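PDB 3KD4: putative protease from Parabacteroides distasonis ATCC 8503, which is of unknown function but is probably an exported protease. Local coordinates for residues L31-T35 / H36-N40; I118-K121 / P122-P126; S342-P345 / L346-G350. All coordinates share one frame; numbering follows the deposited sequence.

Followed from the N terminus, the three contacts come in series, each closing a local turn before the next opens, so none nest or cross. Contact 1 (31-40) ends strand 23-33 and starts helix 36-39; contact 2 (118-126) ends strand 111-120 and leads into the loop before strand 129-133. The two strands are antiparallel neighbours in one eight-stranded mixed sheet, yet the contacts lie far apart, their centres about 35 Å from each other. Contact 3 (342-350) lies in the connection between two strands of another sheet, the five-stranded antiparallel one, from strand 337-341 through helix 346-349 to strand 353-357. Its nearest atoms stay about 23 Å from contact 2 and 28 Å from contact 1.

Contact 1: residues L31-T35 / H36-N40; sequences LTLFT and HTAMN
A helix N-cap formed by Thr-35 with Ala-38 joins the end of strand 23-33 to the short helix 36-39, where the chain leaves the eight-stranded sheet. The evidence is a nearly straight bond: Ala-38 N donates to Thr-35 OG1 at 2.8 Å with an N-H...O angle of 169°. OG1 can reach that N-H because it stands between the backbone N and carbonyl carbon of its own residue (chi1 67°). One residue further on, Met-39 N, in a selenomethionine, donates to Thr-35 O at 3.0 Å, the first i to i+4 bond of the helix. The CG of Met-39 then lies 3.4 Å from that same Thr-35 O.

Next to the cap, Leu-33 packs on the helix by apolar contacts: it turns its CB to the methyl of Ala-38, CB to CB 4.1 Å, and its CD1 lies against Met-39 CA at 3.8 Å. Leu-106 and Ala-6 also touch Leu-33.

Thr-35 OG1 has a second partner in Glu-5 OE1. As that carboxylate presumably accepts the hydroxyl proton, OG1 would serve as donor and acceptor at once, and the negative charge beside the helix N terminus would probably interact favourably with the positive end of its dipole.

Contact 2: residues I118-K121 / P122-P126; sequences IITK and PGYYP
Thr-120 sets its methyl CG2 against two tyrosines, crossing the side chains of both Tyr-124 and Tyr-125 at about a right angle. The methyl comes to 3.7 Å from Tyr-124 CD2 and to 3.9 Å from Tyr-125 CD2, meeting each ring obliquely. It reaches them because CG2 is anti to the backbone N of Thr-120, while OG1 (chi1 -58°) sits beside that N and is hydrogen-bonded to Gln-55 NE2. The tyrosines also meet each other: CD2 of Tyr-124 stands 3.5 Å above the plane of the Tyr-125 ring, over its centre.

No direct hydrogen bond joins the segments; a water bridges them. It donates to Lys-121 O at 2.7 Å and accepts from Tyr-125 N at 2.9 Å, tying the two limbs of the turn. Gly-123 has a positive phi of 90°, where a side chain would collide with the carbonyl oxygen of Pro-122, which accounts for glycine at this place.

The hydroxyl of Tyr-124 is hydrogen-bonded to Asn-51 ND2 and that of Tyr-125 to Ala-267 O, while Phe-54 stacks on the Tyr-124 ring. The whole is a strand-to-loop turn after strand 111-120, within the DUF3857 sequence range, in which packed aromatic side chains connect the edge of the eight-stranded sheet's strand end to the loop that contains Ala-267.

Contact 3: residues S342-P345 / L346-G350; sequences SASP and LTNRG
The backbone turns from the extended residues Ser-344 and Pro-345 into a weakly bonded single helical turn: Asn-348 N donates to Pro-345 O in an i to i+3 bond (3.0 Å, N-H...O angle 161°), and Gly-350 N closes on Leu-346 O, also at 3.0 Å. A water donates to the same Pro-345 O at 2.9 Å and accepts from Arg-349 N, so this oxygen takes two bonds.

Asn-348 crosses the proline ring obliquely, its OD1 lying 3.6 Å from Pro-345 CB and its ND2 3.8 Å from Pro-345 CD. With CG anti to its own carbonyl carbon (chi1 -75°), the amide is carried back over the ring. Replaced by an alanine, Asn-348 would lose its amide, and the side of Pro-345 that the amide packs against would probably be left without that cover. Before the turn, Ser-342 OG donates to Ser-344 O at 2.6 Å, fastening the loop to itself.

Leu-346 turns the other way, packing on Leu-308 and Val-310 of strand 305-312 and on Ala-329 of strand 327-334. Arg-349 forms salt bridges to Asp-353 and Glu-418, so the helical turn, which follows strand 337-341 and precedes strand 353-357 along the chain, is also tied to the region of strand 417-418.

Contact 1: residues L31-T35 / H36-N40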
loop_
_atom_site.group_PDB
_atom_site.type_symbol
_atom_site.label_atom_id
_atom_site.label_comp_id
_atom_site.label_asym_id
_atom_site.label_seq_id
_atom_site.Cartn_x
_atom_site.Cartn_y
_atom_site.Cartn_z
ATOM N N LEU A 31 -6.868 -15.214 21.459
ATOM C CA LEU A 31 -7.435 -15.537 20.160
ATOM C C LEU A 31 -8.015 -16.929 20.186
ATOM O O LEU A 31 -7.287 -17.920 20.332
ATOM C CB LEU A 31 -6.349 -15.425 19.076
ATOM C CG LEU A 31 -6.667 -15.899 17.640
ATOM C CD1 LEU A 31 -7.831 -15.136 17.026
ATOM C CD2 LEU A 31 -5.422 -15.755 16.783
ATOM N N THR A 32 -9.328 -17.021 20.029
ATOM C CA THR A 32 -9.987 -18.308 19.951
ATOM C C THR A 32 -10.196 -18.748 18.497
ATOM O O THR A 32 -10.655 -17.961 17.681
ATOM C CB THR A 32 -11.343 -18.254 20.678
ATOM O OG1 THR A 32 -11.142 -17.774 22.018
ATOM C CG2 THR A 32 -11.991 -19.638 20.697
ATOM N N LEU A 33 -9.821 -19.992 18.202
ATOM C CA LEU A 33 -9.934 -20.604 16.880
ATOM C C LEU A 33 -11.039 -21.642 16.909
ATOM O O LEU A 33 -11.025 -22.531 17.735
ATOM C CB LEU A 33 -8.609 -21.231 16.500
ATOM C CG LEU A 33 -7.386 -20.279 16.471
ATOM C CD1 LEU A 33 -6.199 -20.964 15.796
ATOM C CD2 LEU A 33 -7.672 -18.953 15.765
ATOM N N PHE A 34 -12.027 -21.528 16.034
ATOM C CA PHE A 34 -13.191 -22.405 16.117
ATOM C C PHE A 34 -13.200 -23.525 15.090
ATOM O O PHE A 34 -13.990 -24.428 15.224
ATOM C CB PHE A 34 -14.475 -21.617 15.940
ATOM C CG PHE A 34 -14.697 -20.588 16.984
ATOM C CD1 PHE A 34 -15.039 -20.960 18.269
ATOM C CD2 PHE A 34 -14.589 -19.243 16.679
ATOM C CE1 PHE A 34 -15.232 -19.990 19.243
ATOM C CE2 PHE A 34 -14.813 -18.274 17.646
ATOM C CZ PHE A 34 -15.117 -18.651 18.918
ATOM N N THR A 35 -12.350 -23.456 14.073
ATOM C CA THR A 35 -12.336 -24.442 13.003
ATOM C C THR A 35 -10.904 -24.941 12.741
ATOM O O THR A 35 -9.911 -24.244 13.029
ATOM C CB THR A 35 -12.816 -23.826 11.663
ATOM O OG1 THR A 35 -11.842 -22.864 11.238
ATOM C CG2 THR A 35 -14.206 -23.117 11.781
ATOM N N HIS A 36 -10.798 -26.105 12.128
ATOM C CA HIS A 36 -9.516 -26.516 11.551
ATOM C C HIS A 36 -8.959 -25.586 10.503
ATOM O O HIS A 36 -7.749 -25.457 10.416
ATOM C CB HIS A 36 -9.598 -27.935 11.002
ATOM C CG HIS A 36 -9.875 -28.922 12.079
ATOM N ND1 HIS A 36 -10.909 -29.822 12.020
ATOM C CD2 HIS A 36 -9.323 -29.052 13.310
ATOM C CE1 HIS A 36 -10.934 -30.528 13.139
ATOM N NE2 HIS A 36 -9.991 -30.065 13.944
ATOM N N THR A 37 -9.823 -24.937 9.731
ATOM C CA THR A 37 -9.418 -23.930 8.716
ATOM C C THR A 37 -8.619 -22.823 9.416
ATOM O O THR A 37 -7.530 -22.446 8.957
ATOM C CB THR A 37 -10.668 -23.308 7.964
ATOM O OG1 THR A 37 -11.418 -24.359 7.356
ATOM C CG2 THR A 37 -10.295 -22.280 6.877
ATOM N N ALA A 38 -9.171 -22.322 10.517
ATOM C CA ALA A 38 -8.482 -21.322 11.341
ATOM C C ALA A 38 -7.146 -21.888 11.904
ATOM O O ALA A 38 -6.094 -21.285 11.712
ATOM C CB ALA A 38 -9.402 -20.830 12.453
HETATM N N MSE A 39 -7.201 -23.055 12.540
HETATM C CA MSE A 39 -6.037 -23.659 13.187
HETATM C C MSE A 39 -4.876 -23.947 12.216
HETATM O O MSE A 39 -3.707 -23.882 12.604
HETATM C CB MSE A 39 -6.425 -24.966 13.844
HETATM C CG MSE A 39 -7.238 -24.806 15.095
HETATM SE SE MSE A 39 -8.113 -26.374 15.664
HETATM C CE MSE A 39 -6.620 -27.629 15.586
ATOM N N ASN A 40 -5.206 -24.294 10.964
ATOM C CA ASN A 40 -4.204 -24.726 9.967
ATOM C C ASN A 40 -3.747 -23.548 9.116
ATOM O O ASN A 40 -2.888 -23.697 8.277
ATOM C CB ASN A 40 -4.779 -25.861 9.082
ATOM C CG ASN A 40 -5.085 -27.132 9.866
ATOM O OD1 ASN A 40 -4.533 -27.383 10.923
ATOM N ND2 ASN A 40 -5.955 -27.956 9.325
#

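Contact 2: residues I118-K121 / P122-P126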
loop_
_atom_site.group_PDB
_atom_site.type_symbol
_atom_site.label_atom_id
_atom_site.label_comp_id
_atom_site.label_asym_id
_atom_site.label_seq_id
_atom_site.Cartn_x
_atom_site.Cartn_y
_atom_site.Cartn_z
ATOM N N ILE A 118 8.510 -5.537 23.296
ATOM C CA ILE A 118 9.701 -5.129 22.581
ATOM C C ILE A 118 10.236 -3.897 23.332
ATOM O O ILE A 118 9.531 -2.896 23.483
ATOM C CB ILE A 118 9.382 -4.781 21.131
ATOM C CG1 ILE A 118 8.864 -6.045 20.414
ATOM C CG2 ILE A 118 10.640 -4.173 20.457
ATOM C CD1 ILE A 118 8.318 -5.783 18.988
ATOM N N ILE A 119 11.468 -4.000 23.822
ATOM C CA ILE A 119 12.104 -2.948 24.590
ATOM C C ILE A 119 13.179 -2.317 23.717
ATOM O O ILE A 119 14.074 -3.005 23.238
ATOM C CB ILE A 119 12.685 -3.496 25.875
ATOM C CG1 ILE A 119 11.543 -4.088 26.724
ATOM C CG2 ILE A 119 13.461 -2.374 26.664
ATOM C CD1 ILE A 119 11.937 -5.278 27.454
ATOM N N THR A 120 13.075 -1.013 23.523
ATOM C CA THR A 120 13.993 -0.270 22.632
ATOM C C THR A 120 14.882 0.617 23.480
ATOM O O THR A 120 14.400 1.417 24.291
ATOM C CB THR A 120 13.215 0.568 21.653
ATOM O OG1 THR A 120 12.343 -0.289 20.889
ATOM C CG2 THR A 120 14.129 1.322 20.721
ATOM N N LYS A 121 16.178 0.471 23.296
ATOM C CA LYS A 121 17.149 1.269 24.031
ATOM C C LYS A 121 17.195 2.726 23.551
ATOM O O LYS A 121 16.714 3.031 22.471
ATOM C CB LYS A 121 18.515 0.579 23.994
ATOM C CG LYS A 121 19.281 0.693 22.700
ATOM C CD LYS A 121 20.567 -0.181 22.866
ATOM C CE LYS A 121 21.679 0.187 21.915
ATOM N NZ LYS A 121 22.818 -0.787 22.112
ATOM N N PRO A 122 17.764 3.630 24.371
ATOM C CA PRO A 122 17.840 5.018 23.945
ATOM C C PRO A 122 18.599 5.156 22.649
ATOM O O PRO A 122 19.425 4.338 22.353
ATOM C CB PRO A 122 18.622 5.704 25.082
ATOM C CG PRO A 122 18.471 4.838 26.243
ATOM C CD PRO A 122 18.371 3.430 25.695
ATOM N N GLY A 123 18.302 6.170 21.873
ATOM C CA GLY A 123 19.087 6.495 20.700
ATOM C C GLY A 123 18.661 5.843 19.393
ATOM O O GLY A 123 19.410 5.878 18.418
ATOM N N TYR A 124 17.529 5.169 19.360
ATOM C CA TYR A 124 17.093 4.474 18.154
ATOM C C TYR A 124 15.895 5.225 17.570
ATOM O O TYR A 124 15.878 5.536 16.402
ATOM C CB TYR A 124 16.673 3.035 18.470
ATOM C CG TYR A 124 16.291 2.216 17.277
ATOM C CD1 TYR A 124 17.179 2.041 16.226
ATOM C CD2 TYR A 124 15.035 1.618 17.180
ATOM C CE1 TYR A 124 16.852 1.275 15.113
ATOM C CE2 TYR A 124 14.691 0.824 16.054
ATOM C CZ TYR A 124 15.612 0.670 15.030
ATOM O OH TYR A 124 15.303 -0.082 13.894
ATOM N N TYR A 125 14.885 5.517 18.370
ATOM C CA TYR A 125 13.738 6.259 17.847
ATOM C C TYR A 125 13.810 7.708 18.299
ATOM O O TYR A 125 13.947 7.952 19.480
ATOM C CB TYR A 125 12.461 5.632 18.346
ATOM C CG TYR A 125 12.126 4.316 17.711
ATOM C CD1 TYR A 125 12.246 4.130 16.337
ATOM C CD2 TYR A 125 11.625 3.279 18.463
ATOM C CE1 TYR A 125 11.920 2.904 15.753
ATOM C CE2 TYR A 125 11.257 2.057 17.871
ATOM C CZ TYR A 125 11.434 1.884 16.518
ATOM O OH TYR A 125 11.082 0.678 15.919
ATOM N N PRO A 126 13.680 8.670 17.370
ATOM C CA PRO A 126 13.651 10.078 17.767
ATOM C C PRO A 126 12.466 10.455 18.643
ATOM O O PRO A 126 12.564 11.402 19.409
ATOM C CB PRO A 126 13.558 10.822 16.432
ATOM C CG PRO A 126 14.040 9.906 15.424
ATOM C CD PRO A 126 13.673 8.525 15.902
HETATM O O HOH W 1 15.111 4.875 21.216
#

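Contact 3: residues S342-P345 / L346-G350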
loop_
_atom_site.group_PDB
_atom_site.type_symbol
_atom_site.label_atom_id
_atom_site.label_comp_id
_atom_site.label_asym_id
_atom_site.label_seq_id
_atom_site.Cartn_x
_atom_site.Cartn_y
_atom_site.Cartn_z
ATOM N N SER A 342 7.880 8.509 -8.443
ATOM C CA SER A 342 7.436 7.491 -7.485
ATOM C C SER A 342 7.138 6.192 -8.257
ATOM O O SER A 342 7.046 6.183 -9.498
ATOM C CB SER A 342 6.174 7.925 -6.733
ATOM O OG SER A 342 5.186 8.388 -7.634
ATOM N N ALA A 343 6.972 5.107 -7.514
ATOM C CA ALA A 343 6.799 3.790 -8.126
ATOM C C ALA A 343 5.486 3.823 -8.898
ATOM O O ALA A 343 5.433 3.402 -10.042
ATOM C CB ALA A 343 6.793 2.705 -7.029
ATOM N N SER A 344 4.458 4.407 -8.293
ATOM C CA SER A 344 3.195 4.634 -8.951
ATOM C C SER A 344 2.882 6.136 -9.002
ATOM O O SER A 344 3.169 6.860 -8.054
ATOM C CB SER A 344 2.098 3.906 -8.177
ATOM O OG SER A 344 0.851 4.219 -8.762
ATOM N N PRO A 345 2.267 6.615 -10.090
ATOM C CA PRO A 345 2.105 8.083 -10.195
ATOM C C PRO A 345 1.259 8.667 -9.080
ATOM O O PRO A 345 0.170 8.139 -8.801
ATOM C CB PRO A 345 1.385 8.268 -11.532
ATOM C CG PRO A 345 1.767 7.059 -12.334
ATOM C CD PRO A 345 1.911 5.929 -11.347
ATOM N N LEU A 346 1.736 9.754 -8.463
ATOM C CA LEU A 346 0.945 10.403 -7.409
ATOM C C LEU A 346 -0.396 10.875 -7.924
ATOM O O LEU A 346 -1.366 10.890 -7.177
ATOM C CB LEU A 346 1.681 11.593 -6.782
ATOM C CG LEU A 346 2.868 11.309 -5.885
ATOM C CD1 LEU A 346 3.400 12.656 -5.350
ATOM C CD2 LEU A 346 2.503 10.400 -4.726
ATOM N N THR A 347 -0.463 11.215 -9.205
ATOM C CA THR A 347 -1.703 11.692 -9.816
ATOM C C THR A 347 -2.751 10.574 -10.052
ATOM O O THR A 347 -3.889 10.862 -10.443
ATOM C CB THR A 347 -1.394 12.437 -11.126
ATOM O OG1 THR A 347 -0.666 11.560 -12.012
ATOM C CG2 THR A 347 -0.558 13.715 -10.832
ATOM N N ASN A 348 -2.399 9.311 -9.791
ATOM C CA ASN A 348 -3.405 8.242 -9.841
ATOM C C ASN A 348 -4.415 8.383 -8.727
ATOM O O ASN A 348 -5.616 8.300 -8.944
ATOM C CB ASN A 348 -2.776 6.841 -9.808
ATOM C CG ASN A 348 -2.153 6.452 -11.112
ATOM O OD1 ASN A 348 -2.026 7.260 -12.035
ATOM N ND2 ASN A 348 -1.778 5.198 -11.214
ATOM N N ARG A 349 -3.937 8.594 -7.509
ATOM C CA ARG A 349 -4.845 8.755 -6.378
ATOM C C ARG A 349 -5.139 10.224 -6.094
ATOM O O ARG A 349 -6.119 10.562 -5.435
ATOM C CB ARG A 349 -4.275 8.047 -5.148
ATOM C CG ARG A 349 -4.130 6.506 -5.303
ATOM C CD ARG A 349 -3.425 5.890 -4.098
ATOM N NE ARG A 349 -4.080 6.296 -2.861
ATOM C CZ ARG A 349 -5.240 5.805 -2.422
ATOM N NH1 ARG A 349 -5.876 4.846 -3.094
ATOM N NH2 ARG A 349 -5.780 6.264 -1.298
ATOM N N GLY A 350 -4.276 11.117 -6.563
ATOM C CA GLY A 350 -4.496 12.538 -6.412
ATOM C C GLY A 350 -4.827 12.945 -4.999
ATOM O O GLY A 350 -4.118 12.590 -4.043
HETATM O O HOH W 2 -1.407 7.642 -6.459
#